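Local structure of tRNA (adenine(22)-N(1))-methyltransferase (6Q56) at residues K5-K8 with R9-T12; D29-Y32 with L33-A37; K111-G114 with K115-L118; Q210-T214 with E215-Q219. The protein methylates N1 of adenine 22 in tRNA, using S-adenosyl-L-methionine as the methyl donor. The protein carries 2 engineered substitutions. All coordinates share one frame; numbering follows the deposited sequence.

Interaction 1 of 4, residues K5-K8 with R9-T12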
ATOM      1  N   LYS A   5     -17.645   5.221  11.076  1.00 55.95           N
ATOM      2  CA  LYS A   5     -16.637   6.232  10.831  1.00 51.62           C
ATOM      3  C   LYS A   5     -15.321   5.544  10.557  1.00 45.18           C
ATOM      4  O   LYS A   5     -14.991   4.543  11.170  1.00 46.67           O
ATOM      5  CB  LYS A   5     -16.508   7.187  12.012  1.00 53.24           C
ATOM      6  CG  LYS A   5     -17.694   8.116  12.185  1.00 65.54           C
ATOM      7  CD  LYS A   5     -18.004   8.877  10.908  1.00 69.70           C
ATOM      8  CE  LYS A   5     -19.165   9.837  11.102  1.00 73.58           C
ATOM      9  NZ  LYS A   5     -20.347   9.164  11.694  1.00 74.41           N
ATOM     10  N   LEU A   6     -14.565   6.089   9.624  1.00 38.60           N
ATOM     11  CA  LEU A   6     -13.286   5.520   9.277  1.00 32.33           C
ATOM     12  C   LEU A   6     -12.190   6.490   9.627  1.00 31.74           C
ATOM     13  O   LEU A   6     -12.427   7.677   9.773  1.00 36.25           O
ATOM     14  CB  LEU A   6     -13.213   5.245   7.785  1.00 36.21           C
ATOM     15  CG  LEU A   6     -13.980   4.065   7.207  1.00 41.95           C
ATOM     16  CD1 LEU A   6     -13.832   4.081   5.700  1.00 39.24           C
ATOM     17  CD2 LEU A   6     -13.470   2.762   7.785  1.00 32.45           C
ATOM     18  N   SER A   7     -10.982   5.971   9.736  1.00 31.62           N
ATOM     19  CA  SER A   7      -9.822   6.785  10.018  1.00 41.61           C
ATOM     20  C   SER A   7      -9.447   7.508   8.742  1.00 41.66           C
ATOM     21  O   SER A   7      -9.845   7.104   7.659  1.00 40.36           O
ATOM     22  CB  SER A   7      -8.653   5.915  10.469  1.00 37.84           C
ATOM     23  OG  SER A   7      -8.315   4.970   9.484  1.00 31.56           O
ATOM     24  N   LYS A   8      -8.683   8.579   8.874  1.00 42.56           N
ATOM     25  CA  LYS A   8      -8.240   9.338   7.724  1.00 42.54           C
ATOM     26  C   LYS A   8      -7.601   8.379   6.742  1.00 38.89           C
ATOM     27  O   LYS A   8      -7.826   8.440   5.544  1.00 43.41           O
ATOM     28  CB  LYS A   8      -7.217  10.394   8.140  1.00 49.86           C
ATOM     29  CG  LYS A   8      -7.821  11.685   8.658  1.00 55.78           C
ATOM     30  CD  LYS A   8      -6.749  12.678   9.074  1.00 63.52           C
ATOM     31  CE  LYS A   8      -7.329  14.026   9.470  1.00 54.83           C
ATOM     32  NZ  LYS A   8      -7.441  14.962   8.318  1.00 64.85           N
ATOM     33  N   ARG A   9      -6.791   7.493   7.292  1.00 37.24           N
ATOM     34  CA  ARG A   9      -6.069   6.501   6.512  1.00 38.35           C
ATOM     35  C   ARG A   9      -6.974   5.653   5.623  1.00 35.59           C
ATOM     36  O   ARG A   9      -6.764   5.586   4.426  1.00 32.79           O
ATOM     37  CB  ARG A   9      -5.257   5.605   7.440  1.00 33.29           C
ATOM     38  CG  ARG A   9      -4.295   4.677   6.753  1.00 37.00           C
ATOM     39  CD  ARG A   9      -3.366   4.075   7.781  1.00 46.07           C
ATOM     40  NE  ARG A   9      -4.095   3.668   8.970  1.00 42.15           N
ATOM     41  CZ  ARG A   9      -4.705   2.503   9.099  1.00 37.87           C
ATOM     42  NH1 ARG A   9      -4.671   1.621   8.120  1.00 39.10           N
ATOM     43  NH2 ARG A   9      -5.344   2.215  10.212  1.00 55.16           N
ATOM     44  N   LEU A  10      -7.964   4.995   6.212  1.00 37.70           N
ATOM     45  CA  LEU A  10      -8.868   4.150   5.445  1.00 37.22           C
ATOM     46  C   LEU A  10      -9.865   4.981   4.649  1.00 35.86           C
ATOM     47  O   LEU A  10     -10.361   4.546   3.622  1.00 31.54           O
ATOM     48  CB  LEU A  10      -9.582   3.157   6.352  1.00 38.94           C
ATOM     49  CG  LEU A  10      -8.659   2.144   7.024  1.00 39.25           C
ATOM     50  CD1 LEU A  10      -9.449   1.001   7.632  1.00 33.86           C
ATOM     51  CD2 LEU A  10      -7.642   1.613   6.034  1.00 33.96           C
ATOM     52  N   GLN A  11     -10.143   6.186   5.124  1.00 36.43           N
ATOM     53  CA  GLN A  11     -11.046   7.076   4.427  1.00 38.99           C
ATOM     54  C   GLN A  11     -10.421   7.340   3.078  1.00 38.45           C
ATOM     55  O   GLN A  11     -11.078   7.278   2.047  1.00 37.54           O
ATOM     56  CB  GLN A  11     -11.219   8.384   5.186  1.00 51.21           C
ATOM     57  CG  GLN A  11     -12.285   9.284   4.601  1.00 49.78           C
ATOM     58  CD  GLN A  11     -13.607   8.574   4.476  1.00 62.31           C
ATOM     59  OE1 GLN A  11     -14.086   7.975   5.430  1.00 63.61           O
ATOM     60  NE2 GLN A  11     -14.205   8.635   3.296  1.00 67.77           N
ATOM     61  N   THR A  12      -9.129   7.632   3.113  1.00 34.23           N
ATOM     62  CA  THR A  12      -8.352   7.903   1.921  1.00 34.78           C
ATOM     63  C   THR A  12      -8.427   6.722   0.974  1.00 34.35           C
ATOM     64  O   THR A  12      -8.627   6.895  -0.216  1.00 38.77           O
ATOM     65  CB  THR A  12      -6.882   8.203   2.270  1.00 37.90           C
ATOM     66  OG1 THR A  12      -6.798   9.463   2.939  1.00 41.55           O
ATOM     67  CG2 THR A  12      -6.023   8.252   1.027  1.00 34.88           C
TER
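L6 and Q11 meet almost at right angles, the amide oxygen OE1 of Q11 lying 3.7 Å from CB of L6 and nearly as close to its CD1. The glutamine gets there by starting with CG anti to the backbone N (chi1 -173°) and then bending at the next bond, while its NE2 is held by E15 and by Y36. L6 also crosses L10 squarely, CD2 of L6 standing 4.2 Å from CB of L10. S7 turns its hydroxyl in to the helix: OG accepts from L10 N at 3.3 Å on an almost straight line, 172° at the hydrogen. The same OG lies over one face of the R9 guanidinium, whose NH1 is bonded to Q121. One turn along, T12 grips K8 O twice, with OG1 at 3.0 Å and N at 2.9 Å, from opposite faces of the carbonyl plane. Q11 N closes the first turn on S7 O at 2.7 Å. The backbone N atoms of K8 and R9 are bonded to the carboxylate of E148, which would suit the partial positive charge of a helix N-terminus. This is a serine N-cap at the start of helix 8-14, with L6 packed just ahead of it.

Interaction 2 of 4, residues D29-Y32 with L33-A37. Engineered in segment 33-37: S35 (natural residue Cys).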
ATOM      1  N   ASP A  29      -9.995  -4.764   8.533  1.00 33.31           N
ATOM      2  CA  ASP A  29     -10.076  -4.389   9.930  1.00 35.80           C
ATOM      3  C   ASP A  29     -11.533  -4.309  10.366  1.00 29.91           C
ATOM      4  O   ASP A  29     -12.175  -3.278  10.229  1.00 33.05           O
ATOM      5  CB  ASP A  29      -9.382  -3.054  10.160  1.00 30.20           C
ATOM      6  CG  ASP A  29      -9.273  -2.697  11.626  1.00 38.15           C
ATOM      7  OD1 ASP A  29      -9.860  -3.404  12.462  1.00 38.02           O
ATOM      8  OD2 ASP A  29      -8.601  -1.701  11.942  1.00 48.36           O
ATOM      9  N   HIS A  30     -12.036  -5.420  10.888  1.00 35.39           N
ATOM     10  CA  HIS A  30     -13.414  -5.530  11.358  1.00 41.00           C
ATOM     11  C   HIS A  30     -14.430  -5.398  10.238  1.00 37.42           C
ATOM     12  O   HIS A  30     -15.620  -5.341  10.492  1.00 32.08           O
ATOM     13  CB  HIS A  30     -13.708  -4.482  12.419  1.00 39.48           C
ATOM     14  CG  HIS A  30     -13.142  -4.809  13.762  1.00 45.03           C
ATOM     15  ND1 HIS A  30     -11.829  -4.566  14.093  1.00 39.70           N
ATOM     16  CD2 HIS A  30     -13.713  -5.354  14.858  1.00 48.46           C
ATOM     17  CE1 HIS A  30     -11.614  -4.949  15.337  1.00 43.89           C
ATOM     18  NE2 HIS A  30     -12.742  -5.432  15.823  1.00 47.44           N
ATOM     19  N   ALA A  31     -13.946  -5.348   9.005  1.00 32.31           N
ATOM     20  CA  ALA A  31     -14.803  -5.216   7.844  1.00 37.51           C
ATOM     21  C   ALA A  31     -15.455  -3.847   7.824  1.00 33.78           C
ATOM     22  O   ALA A  31     -16.481  -3.658   7.194  1.00 32.82           O
ATOM     23  CB  ALA A  31     -15.861  -6.301   7.843  1.00 34.30           C
ATOM     24  N   TYR A  32     -14.851  -2.896   8.522  1.00 28.59           N
ATOM     25  CA  TYR A  32     -15.381  -1.547   8.582  1.00 32.90           C
ATOM     26  C   TYR A  32     -15.312  -0.870   7.224  1.00 28.68           C
ATOM     27  O   TYR A  32     -16.297  -0.345   6.739  1.00 37.19           O
ATOM     28  CB  TYR A  32     -14.625  -0.710   9.610  1.00 28.78           C
ATOM     29  CG  TYR A  32     -14.896  -1.089  11.045  1.00 31.55           C
ATOM     30  CD1 TYR A  32     -16.154  -1.478  11.449  1.00 39.64           C
ATOM     31  CD2 TYR A  32     -13.896  -1.033  11.998  1.00 37.08           C
ATOM     32  CE1 TYR A  32     -16.407  -1.822  12.759  1.00 49.02           C
ATOM     33  CE2 TYR A  32     -14.140  -1.371  13.307  1.00 37.37           C
ATOM     34  CZ  TYR A  32     -15.399  -1.763  13.682  1.00 41.05           C
ATOM     35  OH  TYR A  32     -15.652  -2.100  14.980  1.00 51.54           O
ATOM     36  N   LEU A  33     -14.137  -0.893   6.616  1.00 24.72           N
ATOM     37  CA  LEU A  33     -13.934  -0.273   5.323  1.00 33.58           C
ATOM     38  C   LEU A  33     -14.958  -0.777   4.316  1.00 34.31           C
ATOM     39  O   LEU A  33     -15.666   0.012   3.709  1.00 38.84           O
ATOM     40  CB  LEU A  33     -12.519  -0.537   4.818  1.00 30.22           C
ATOM     41  CG  LEU A  33     -12.238  -0.211   3.358  1.00 30.37           C
ATOM     42  CD1 LEU A  33     -12.423   1.263   3.082  1.00 25.36           C
ATOM     43  CD2 LEU A  33     -10.838  -0.641   2.986  1.00 35.22           C
ATOM     44  N   PRO A  34     -15.061  -2.088   4.150  1.00 31.45           N
ATOM     45  CA  PRO A  34     -16.029  -2.633   3.195  1.00 39.81           C
ATOM     46  C   PRO A  34     -17.470  -2.321   3.583  1.00 36.23           C
ATOM     47  O   PRO A  34     -18.286  -2.070   2.712  1.00 40.00           O
ATOM     48  CB  PRO A  34     -15.759  -4.144   3.216  1.00 41.84           C
ATOM     49  CG  PRO A  34     -14.761  -4.385   4.287  1.00 36.83           C
ATOM     50  CD  PRO A  34     -14.075  -3.092   4.563  1.00 30.07           C
ATOM     51  N   SER A  35     -17.777  -2.329   4.870  1.00 37.49           N
ATOM     52  CA  SER A  35     -19.126  -2.026   5.313  1.00 38.83           C
ATOM     53  C   SER A  35     -19.421  -0.584   4.953  1.00 34.76           C
ATOM     54  O   SER A  35     -20.486  -0.249   4.460  1.00 38.02           O
ATOM     55  CB  SER A  35     -19.256  -2.224   6.819  1.00 28.97           C
ATOM     56  OG  SER A  35     -19.287  -3.591   7.171  1.00 33.32           O
ATOM     57  N   TYR A  36     -18.437   0.258   5.210  1.00 39.59           N
ATOM     58  CA  TYR A  36     -18.529   1.681   4.933  1.00 37.64           C
ATOM     59  C   TYR A  36     -18.704   1.941   3.446  1.00 36.88           C
ATOM     60  O   TYR A  36     -19.470   2.809   3.056  1.00 40.65           O
ATOM     61  CB  TYR A  36     -17.275   2.394   5.440  1.00 37.45           C
ATOM     62  CG  TYR A  36     -17.163   3.843   5.048  1.00 36.76           C
ATOM     63  CD1 TYR A  36     -16.716   4.205   3.794  1.00 44.94           C
ATOM     64  CD2 TYR A  36     -17.488   4.845   5.936  1.00 34.63           C
ATOM     65  CE1 TYR A  36     -16.601   5.526   3.434  1.00 40.76           C
ATOM     66  CE2 TYR A  36     -17.376   6.169   5.585  1.00 48.15           C
ATOM     67  CZ  TYR A  36     -16.931   6.503   4.335  1.00 41.01           C
ATOM     68  OH  TYR A  36     -16.826   7.817   3.981  1.00 46.87           O
ATOM     69  N   ALA A  37     -17.984   1.192   2.622  1.00 32.92           N
ATOM     70  CA  ALA A  37     -18.041   1.372   1.177  1.00 42.47           C
ATOM     71  C   ALA A  37     -19.379   0.972   0.582  1.00 37.95           C
ATOM     72  O   ALA A  37     -19.916   1.666  -0.268  1.00 40.62           O
ATOM     73  CB  ALA A  37     -16.917   0.605   0.507  1.00 42.67           C
TER
HETATM   74  O   HOH W   1     -11.580  -1.705   7.840  1.00 27.21           O
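P34 lays its ring over the carbonyl of A31, CG coming within 3.5 Å of A31 O and CD lying at nearly the same distance. CB of A31 meets the same CG at 4.2 Å. With no N-H to place, a proline is well suited to this first turn, where amides have no preceding carbonyl to bond. A31 O takes two bonds from S35, an engineered residue that is cysteine in nature: N at 3.0 Å and OG at 2.8 Å arrive from opposite faces of the carbonyl. A chi1 of -74° brings OG round to the carbonyl its backbone N already bonds. Were an alanine here instead of P34, CG and CD would be missing and a gap would probably open above the A31 carbonyl, leaving the turn less firmly packed. D29 to Y32 form a type I' turn that runs into the first residue of the helix; in it H30 ND1 bonds D29 OD1 at 2.8 Å, in the imidazole plane, and CB of H30 lies over one face of the Y32 ring. A water joins D29 O to L33 N, donating to the first and accepting from the second. Around the contact, P34 rests on D25 of strand 21-26 and A46 of strand 43-50, A31 packs against A59 and V63 of helix 53-65, and Y36 reaches L6 ahead of helix 8-14.

Interaction 3 of 4, residues K111-G114 with K115-L118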
ATOM      1  N   LYS A 111      -5.222 -14.873  -9.080  1.00 47.68           N
ATOM      2  CA  LYS A 111      -6.589 -14.442  -8.864  1.00 40.63           C
ATOM      3  C   LYS A 111      -6.864 -13.112  -9.529  1.00 49.30           C
ATOM      4  O   LYS A 111      -7.991 -12.633  -9.521  1.00 52.35           O
ATOM      5  CB  LYS A 111      -6.854 -14.307  -7.370  1.00 44.39           C
ATOM      6  CG  LYS A 111      -6.638 -15.580  -6.579  1.00 45.08           C
ATOM      7  CD  LYS A 111      -7.690 -16.610  -6.916  1.00 45.78           C
ATOM      8  CE  LYS A 111      -7.481 -17.896  -6.147  1.00 49.27           C
ATOM      9  NZ  LYS A 111      -7.817 -17.740  -4.716  1.00 60.26           N
ATOM     10  N   LEU A 112      -5.833 -12.512 -10.098  1.00 39.74           N
ATOM     11  CA  LEU A 112      -5.987 -11.219 -10.740  1.00 48.39           C
ATOM     12  C   LEU A 112      -6.070 -11.292 -12.245  1.00 54.39           C
ATOM     13  O   LEU A 112      -5.352 -12.044 -12.883  1.00 54.52           O
ATOM     14  CB  LEU A 112      -4.812 -10.322 -10.377  1.00 45.30           C
ATOM     15  CG  LEU A 112      -4.579 -10.133  -8.887  1.00 43.48           C
ATOM     16  CD1 LEU A 112      -3.273  -9.407  -8.631  1.00 55.17           C
ATOM     17  CD2 LEU A 112      -5.742  -9.391  -8.274  1.00 38.96           C
ATOM     18  N   THR A 113      -6.953 -10.483 -12.806  1.00 56.49           N
ATOM     19  CA  THR A 113      -7.113 -10.404 -14.239  1.00 56.48           C
ATOM     20  C   THR A 113      -6.173  -9.318 -14.726  1.00 60.41           C
ATOM     21  O   THR A 113      -5.671  -9.364 -15.842  1.00 59.67           O
ATOM     22  CB  THR A 113      -8.537 -10.001 -14.621  1.00 60.89           C
ATOM     23  OG1 THR A 113      -8.750  -8.632 -14.269  1.00 65.47           O
ATOM     24  CG2 THR A 113      -9.541 -10.858 -13.903  1.00 66.24           C
ATOM     25  N   GLY A 114      -5.951  -8.334 -13.863  1.00 59.58           N
ATOM     26  CA  GLY A 114      -5.079  -7.222 -14.169  1.00 54.79           C
ATOM     27  C   GLY A 114      -5.823  -5.909 -14.251  1.00 54.74           C
ATOM     28  O   GLY A 114      -5.239  -4.842 -14.116  1.00 48.45           O
ATOM     29  N   LYS A 115      -7.125  -5.992 -14.468  1.00 52.24           N
ATOM     30  CA  LYS A 115      -7.948  -4.804 -14.601  1.00 47.71           C
ATOM     31  C   LYS A 115      -8.480  -4.286 -13.281  1.00 47.65           C
ATOM     32  O   LYS A 115      -9.008  -3.182 -13.212  1.00 48.58           O
ATOM     33  CB  LYS A 115      -9.110  -5.097 -15.538  1.00 60.57           C
ATOM     34  CG  LYS A 115      -8.659  -5.541 -16.911  1.00 61.73           C
ATOM     35  CD  LYS A 115      -7.772  -4.494 -17.542  1.00 56.08           C
ATOM     36  CE  LYS A 115      -7.311  -4.929 -18.914  1.00 64.13           C
ATOM     37  NZ  LYS A 115      -6.610  -6.235 -18.842  1.00 56.97           N
ATOM     38  N   GLU A 116      -8.342  -5.081 -12.234  1.00 38.51           N
ATOM     39  CA  GLU A 116      -8.814  -4.669 -10.931  1.00 42.23           C
ATOM     40  C   GLU A 116      -7.998  -3.484 -10.473  1.00 39.09           C
ATOM     41  O   GLU A 116      -6.797  -3.452 -10.676  1.00 33.81           O
ATOM     42  CB  GLU A 116      -8.649  -5.793  -9.913  1.00 41.99           C
ATOM     43  CG  GLU A 116      -9.246  -7.123 -10.318  1.00 40.84           C
ATOM     44  CD  GLU A 116      -8.230  -8.057 -10.925  1.00 47.33           C
ATOM     45  OE1 GLU A 116      -7.094  -7.627 -11.181  1.00 55.03           O
ATOM     46  OE2 GLU A 116      -8.569  -9.229 -11.139  1.00 53.24           O
ATOM     47  N   ARG A 117      -8.643  -2.509  -9.851  1.00 34.87           N
ATOM     48  CA  ARG A 117      -7.909  -1.370  -9.338  1.00 40.15           C
ATOM     49  C   ARG A 117      -7.347  -1.770  -7.985  1.00 37.76           C
ATOM     50  O   ARG A 117      -8.064  -2.283  -7.136  1.00 32.93           O
ATOM     51  CB  ARG A 117      -8.787  -0.135  -9.173  1.00 34.30           C
ATOM     52  CG  ARG A 117      -8.105   0.954  -8.371  1.00 28.63           C
ATOM     53  CD  ARG A 117      -8.927   2.218  -8.265  1.00 30.93           C
ATOM     54  NE  ARG A 117      -8.981   2.928  -9.527  1.00 38.27           N
ATOM     55  CZ  ARG A 117      -9.584   4.095  -9.701  1.00 39.93           C
ATOM     56  NH1 ARG A 117     -10.180   4.691  -8.687  1.00 34.75           N
ATOM     57  NH2 ARG A 117      -9.582   4.661 -10.892  1.00 30.85           N
ATOM     58  N   LEU A 118      -6.056  -1.550  -7.794  1.00 34.93           N
ATOM     59  CA  LEU A 118      -5.419  -1.882  -6.538  1.00 34.84           C
ATOM     60  C   LEU A 118      -5.215  -0.614  -5.733  1.00 32.72           C
ATOM     61  O   LEU A 118      -4.668   0.354  -6.227  1.00 36.66           O
ATOM     62  CB  LEU A 118      -4.082  -2.575  -6.769  1.00 35.15           C
ATOM     63  CG  LEU A 118      -4.079  -3.861  -7.592  1.00 42.19           C
ATOM     64  CD1 LEU A 118      -2.663  -4.381  -7.751  1.00 42.93           C
ATOM     65  CD2 LEU A 118      -4.965  -4.921  -6.977  1.00 36.21           C
TER
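The carboxylate of E116 has the L112 side chain against one face, with CD2 of L112 3.9 Å from CD of E116, T113 OG1 and G114 N on the other, and T113 N near the plane at the OE2 edge. G114 N comes down on OE1 of E116 at 3.0 Å, 40° out of the carboxylate plane. T113 N takes the other oxygen: it meets E116 OE2 at 2.6 Å from the syn side. T113 OG1 adds a weak bond to the same E116 OE2, 3.2 Å long. With chi1 at 70° this hydroxyl is also placed to accept from K115 N at 3.1 Å. Both carboxylate oxygens of this buried side chain are thus met by peptide N-H groups, which would be expected to ease the burial of a negative charge. The glutamate folds back to them through a bend at its second torsion, 97°. G114 has backbone angles at which a CB would press on the carbonyl before it. Behind the loop L112 packs on I91 and Y138. The bond from K115 N to T113 OG1 defines an ST turn, closed by E116 just before strand 117-122, a parallel strand of the Rossmann-like methyltransferase sheet.

Interaction 4 of 4, residues Q210-T214 with E215-Q219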
ATOM      1  N   GLN A 210      33.184   5.035  11.170  1.00 51.99           N
ATOM      2  CA  GLN A 210      34.118   4.985  12.284  1.00 62.21           C
ATOM      3  C   GLN A 210      34.485   3.562  12.639  1.00 57.76           C
ATOM      4  O   GLN A 210      35.495   3.321  13.282  1.00 62.79           O
ATOM      5  CB  GLN A 210      33.523   5.676  13.505  1.00 55.77           C
ATOM      6  CG  GLN A 210      33.004   7.069  13.216  1.00 55.17           C
ATOM      7  CD  GLN A 210      34.043   7.957  12.569  1.00 64.73           C
ATOM      8  OE1 GLN A 210      35.127   8.155  13.104  1.00 66.83           O
ATOM      9  NE2 GLN A 210      33.708   8.504  11.413  1.00 67.41           N
ATOM     10  N   ALA A 211      33.666   2.613  12.216  1.00 57.24           N
ATOM     11  CA  ALA A 211      33.933   1.217  12.503  1.00 53.73           C
ATOM     12  C   ALA A 211      35.077   0.685  11.649  1.00 52.30           C
ATOM     13  O   ALA A 211      35.760   1.435  10.966  1.00 43.15           O
ATOM     14  CB  ALA A 211      32.683   0.385  12.298  1.00 39.89           C
ATOM     15  N   ALA A 212      35.265  -0.625  11.710  1.00 45.77           N
ATOM     16  CA  ALA A 212      36.331  -1.302  10.982  1.00 52.52           C
ATOM     17  C   ALA A 212      36.288  -1.081   9.480  1.00 51.00           C
ATOM     18  O   ALA A 212      35.222  -0.961   8.892  1.00 54.48           O
ATOM     19  CB  ALA A 212      36.297  -2.793  11.272  1.00 51.10           C
ATOM     20  N   ASP A 213      37.466  -1.047   8.870  1.00 41.45           N
ATOM     21  CA  ASP A 213      37.591  -0.877   7.433  1.00 56.13           C
ATOM     22  C   ASP A 213      37.630  -2.246   6.801  1.00 54.40           C
ATOM     23  O   ASP A 213      38.690  -2.762   6.477  1.00 58.05           O
ATOM     24  CB  ASP A 213      38.866  -0.130   7.072  1.00 62.14           C
ATOM     25  CG  ASP A 213      38.684   1.362   7.062  1.00 72.45           C
ATOM     26  OD1 ASP A 213      37.532   1.824   7.162  1.00 77.32           O
ATOM     27  OD2 ASP A 213      39.699   2.074   6.948  1.00 76.43           O
ATOM     28  N   THR A 214      36.464  -2.842   6.636  1.00 51.49           N
ATOM     29  CA  THR A 214      36.379  -4.159   6.051  1.00 41.29           C
ATOM     30  C   THR A 214      35.613  -4.093   4.748  1.00 41.08           C
ATOM     31  O   THR A 214      34.867  -3.159   4.500  1.00 44.48           O
ATOM     32  CB  THR A 214      35.678  -5.133   7.006  1.00 39.39           C
ATOM     33  OG1 THR A 214      34.279  -4.852   7.031  1.00 41.53           O
ATOM     34  CG2 THR A 214      36.233  -4.993   8.401  1.00 32.49           C
ATOM     35  N   GLU A 215      35.816  -5.096   3.918  1.00 38.26           N
ATOM     36  CA  GLU A 215      35.144  -5.164   2.636  1.00 40.20           C
ATOM     37  C   GLU A 215      33.646  -5.090   2.865  1.00 48.04           C
ATOM     38  O   GLU A 215      32.913  -4.518   2.067  1.00 45.70           O
ATOM     39  CB  GLU A 215      35.514  -6.461   1.923  1.00 34.39           C
ATOM     40  CG  GLU A 215      35.041  -6.582   0.490  1.00 42.00           C
ATOM     41  CD  GLU A 215      35.584  -7.823  -0.186  1.00 43.74           C
ATOM     42  OE1 GLU A 215      36.285  -8.605   0.477  1.00 41.00           O
ATOM     43  OE2 GLU A 215      35.311  -8.020  -1.381  1.00 53.35           O
ATOM     44  N   GLN A 216      33.207  -5.668   3.976  1.00 43.65           N
ATOM     45  CA  GLN A 216      31.797  -5.696   4.329  1.00 44.99           C
ATOM     46  C   GLN A 216      31.258  -4.321   4.662  1.00 43.99           C
ATOM     47  O   GLN A 216      30.237  -3.907   4.140  1.00 47.82           O
ATOM     48  CB  GLN A 216      31.560  -6.625   5.517  1.00 51.28           C
ATOM     49  CG  GLN A 216      30.109  -6.698   5.950  1.00 46.60           C
ATOM     50  CD  GLN A 216      29.875  -7.665   7.089  1.00 46.95           C
ATOM     51  OE1 GLN A 216      30.769  -7.952   7.872  1.00 47.32           O
ATOM     52  NE2 GLN A 216      28.663  -8.163   7.186  1.00 48.10           N
ATOM     53  N   ASN A 217      31.950  -3.612   5.536  1.00 41.86           N
ATOM     54  CA  ASN A 217      31.508  -2.287   5.933  1.00 51.98           C
ATOM     55  C   ASN A 217      31.548  -1.289   4.792  1.00 42.60           C
ATOM     56  O   ASN A 217      30.737  -0.378   4.735  1.00 38.18           O
ATOM     57  CB  ASN A 217      32.322  -1.785   7.116  1.00 36.84           C
ATOM     58  CG  ASN A 217      31.901  -2.430   8.414  1.00 49.84           C
ATOM     59  OD1 ASN A 217      30.906  -3.146   8.467  1.00 47.49           O
ATOM     60  ND2 ASN A 217      32.656  -2.186   9.463  1.00 48.50           N
ATOM     61  N   LYS A 218      32.488  -1.469   3.881  1.00 38.33           N
ATOM     62  CA  LYS A 218      32.590  -0.581   2.749  1.00 37.39           C
ATOM     63  C   LYS A 218      31.426  -0.858   1.810  1.00 38.71           C
ATOM     64  O   LYS A 218      30.912   0.047   1.179  1.00 32.95           O
ATOM     65  CB  LYS A 218      33.939  -0.730   2.064  1.00 38.57           C
ATOM     66  CG  LYS A 218      35.031   0.047   2.773  1.00 35.39           C
ATOM     67  CD  LYS A 218      36.412  -0.349   2.299  1.00 63.56           C
ATOM     68  CE  LYS A 218      37.483   0.488   2.969  1.00 59.91           C
ATOM     69  NZ  LYS A 218      38.815  -0.163   2.891  1.00 60.05           N
ATOM     70  N   GLN A 219      30.987  -2.109   1.742  1.00 40.15           N
ATOM     71  CA  GLN A 219      29.847  -2.431   0.899  1.00 46.05           C
ATOM     72  C   GLN A 219      28.604  -1.803   1.516  1.00 42.28           C
ATOM     73  O   GLN A 219      27.772  -1.255   0.810  1.00 34.36           O
ATOM     74  CB  GLN A 219      29.666  -3.934   0.731  1.00 50.62           C
ATOM     75  CG  GLN A 219      30.150  -4.460  -0.609  1.00 75.01           C
ATOM     76  CD  GLN A 219      29.492  -3.746  -1.778  1.00 93.32           C
ATOM     77  OE1 GLN A 219      30.151  -3.383  -2.748  1.00 88.40           O
ATOM     78  NE2 GLN A 219      28.186  -3.526  -1.678  1.00 93.66           N
TER
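N217 reaches back across the turn with its amide: ND2 donates to A212 O over 2.9 Å, and the carbonyl oxygen lies close to the amide plane. Its own backbone N is taken up by T214, whose OG1 accepts at 3.0 Å on a line of 169° at the hydrogen. So N217 is tied to the preceding loop at both ends, while CB of A211 touches ND2 at 3.8 Å. The threonine can act as a cap because a chi1 of 74° swings OG1 in over the first helical turn. K218 N then bonds T214 O at 3.0 Å, and the aliphatic part of the same lysine runs alongside that oxygen, CG 3.6 Å away. Further out, D213 is the centre of an inverse gamma turn, in which T214 N makes a weak bond to A212 O, a fold consistent with the A212 carbonyl facing the asparagine. With an alanine in place of N217 the ND2 donor is gone, and A212 O would probably be left with the weak bond from T214 N, the residues ahead of the cap freer to move. D213 and K218 carry opposite charges, but OD2 of D213 and NZ of K218 are 4.7 Å apart and do not pair. On this exposed link between helices 188-210 and 215-234, then, the turn is fixed by neutral hydrogen bonds, with charge attraction at most a loose addition.

Interactions 1, 2 and 4 each open a helix, yet in different settings. Interaction 2 is largely buried beside the parallel strands, and its N-cap is an alanine, which has no side-chain cap to offer; interactions 1 and 4 lie at the surface and use hydroxyl caps, S7 and T214. The first two are direct neighbours: Q11 NE2 and Y36 OH stand 2.8 Å apart, a probable hydrogen bond, and L6 packs on Y36. Interaction 3, partly buried, leads into a strand instead and relies on a carboxylate. It keeps about 10 Å from interaction 2 at the nearest atoms. Interaction 4 is remote, its centre some 45 Å from those of 1 and 3.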